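Local coordinates for protein transcriptional regulator, PadR family (Enterococcus faecalis, PDB 3HHH) that probably binds DNA through a winged helix-turn-helix domain and regulates transcription, probably as a dimer, at residues T33-L36 against N37-F41. Sequence-based numbering, arbitrary orientation.
Sequences TKIL and NDQGF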
loop_
_atom_site.group_PDB
_atom_site.type_symbol
_atom_site.label_atom_id
_atom_site.label_comp_id
_atom_site.label_asym_id
_atom_site.label_seq_id
_atom_site.Cartn_x
_atom_site.Cartn_y
_atom_site.Cartn_z
ATOM N N THR B 33 14.982 -8.070 -7.100
ATOM C CA THR B 33 14.339 -8.906 -6.088
ATOM C C THR B 33 15.251 -9.109 -4.878
ATOM O O THR B 33 14.785 -9.093 -3.743
ATOM C CB THR B 33 13.933 -10.285 -6.671
ATOM O OG1 THR B 33 13.206 -10.095 -7.892
ATOM C CG2 THR B 33 13.069 -11.065 -5.687
ATOM N N LYS B 34 16.546 -9.278 -5.131
ATOM C CA LYS B 34 17.528 -9.526 -4.072
ATOM C C LYS B 34 17.717 -8.298 -3.171
ATOM O O LYS B 34 17.860 -8.433 -1.952
ATOM C CB LYS B 34 18.875 -9.945 -4.678
ATOM C CG LYS B 34 19.780 -10.696 -3.708
ATOM C CD LYS B 34 21.253 -10.401 -3.951
ATOM C CE LYS B 34 22.137 -11.155 -2.971
ATOM N NZ LYS B 34 21.835 -10.817 -1.549
ATOM N N ILE B 35 17.725 -7.112 -3.779
ATOM C CA ILE B 35 17.790 -5.848 -3.040
ATOM C C ILE B 35 16.551 -5.660 -2.166
ATOM O O ILE B 35 16.669 -5.337 -0.985
ATOM C CB ILE B 35 17.919 -4.637 -3.988
ATOM C CG1 ILE B 35 19.311 -4.604 -4.620
ATOM C CG2 ILE B 35 17.659 -3.334 -3.238
ATOM C CD1 ILE B 35 19.464 -3.570 -5.711
ATOM N N LEU B 36 15.370 -5.857 -2.752
ATOM C CA LEU B 36 14.114 -5.799 -1.997
ATOM C C LEU B 36 14.132 -6.776 -0.820
ATOM O O LEU B 36 13.763 -6.415 0.300
ATOM C CB LEU B 36 12.916 -6.097 -2.903
ATOM C CG LEU B 36 12.483 -4.954 -3.824
ATOM C CD1 LEU B 36 11.699 -5.469 -5.024
ATOM C CD2 LEU B 36 11.670 -3.920 -3.050
ATOM N N ASN B 37 14.571 -8.006 -1.082
ATOM C CA ASN B 37 14.664 -9.036 -0.044
ATOM C C ASN B 37 15.554 -8.611 1.123
ATOM O O ASN B 37 15.225 -8.878 2.279
ATOM C CB ASN B 37 15.187 -10.360 -0.624
ATOM C CG ASN B 37 14.204 -11.014 -1.581
ATOM O OD1 ASN B 37 13.061 -10.578 -1.716
ATOM N ND2 ASN B 37 14.654 -12.062 -2.259
ATOM N N ASP B 38 16.665 -7.940 0.815
ATOM C CA ASP B 38 17.640 -7.530 1.836
ATOM C C ASP B 38 17.246 -6.270 2.615
ATOM O O ASP B 38 17.979 -5.862 3.514
ATOM C CB ASP B 38 19.022 -7.288 1.196
ATOM C CG ASP B 38 19.629 -8.548 0.585
ATOM O OD1 ASP B 38 19.263 -9.670 0.995
ATOM O OD2 ASP B 38 20.487 -8.409 -0.315
ATOM N N GLN B 39 16.108 -5.656 2.281
ATOM C CA GLN B 39 15.750 -4.333 2.826
ATOM C C GLN B 39 14.685 -4.155 3.945
ATOM O O GLN B 39 14.544 -3.033 4.425
ATOM C CB GLN B 39 15.401 -3.394 1.660
ATOM C CG GLN B 39 16.613 -2.910 0.889
ATOM C CD GLN B 39 17.541 -2.073 1.736
ATOM O OE1 GLN B 39 17.119 -1.101 2.364
ATOM N NE2 GLN B 39 18.815 -2.449 1.766
ATOM N N GLY B 40 13.924 -5.165 4.374
ATOM C CA GLY B 40 13.852 -6.503 3.808
ATOM C C GLY B 40 12.401 -6.875 3.557
ATOM O O GLY B 40 11.659 -7.199 4.489
ATOM N N PHE B 41 11.995 -6.796 2.291
ATOM C CA PHE B 41 10.704 -7.302 1.851
ATOM C C PHE B 41 10.930 -8.760 1.458
ATOM O O PHE B 41 11.056 -9.098 0.280
ATOM C CB PHE B 41 10.165 -6.464 0.689
ATOM C CG PHE B 41 10.082 -4.993 0.997
ATOM C CD1 PHE B 41 11.137 -4.144 0.686
ATOM C CD2 PHE B 41 8.958 -4.460 1.618
ATOM C CE1 PHE B 41 11.073 -2.786 0.981
ATOM C CE2 PHE B 41 8.881 -3.103 1.914
ATOM C CZ PHE B 41 9.942 -2.264 1.596
#
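L36 and F41 meet where helix 29-37 runs out into the loop leading to helix 46-58, a C-terminal helix end within what is probably the winged helix-turn-helix domain of PadR regulators. Backbone bonds define how the helix stops. N37 N still donates to T33 O in the helical pattern, at 2.9 Å, and D38 N to K34 O at 3.1 Å, with a further weak bond to I35 O. Beyond this the chain turns back on itself, and L36 O takes two donors from opposite faces of its carbonyl plane: Q39 N at 3.2 Å, well above that plane, and F41 N. G40, preceded by a peptide modelled as cis, adds a CA-H...O contact to the same oxygen.

The charged pair lies on the exposed side. K34 sends CG anti to its backbone N (chi1 -159°), and its chain, bent at chi2 and again at chi4, puts NZ 3.0 Å from D38 OD2, on that oxygen's syn lone pair. An acid one helical turn after a lysine suits this salt bridge.

Side-chain packing covers the inner side. The branched apolar end of L36 suits a place against L14 and I21 of helix 13-24, while the broad apolar ring of F41 can lie against both L17 and L36; F41 also packs on Q101 of the second subunit, thus joining the helix end to the core and the dimer partner. L36 CD2 lies 3.8 Å from F41 CD1. The same ring has L36 O at its edge, near the ring plane, and F41 N bonds to this oxygen at 2.7 Å.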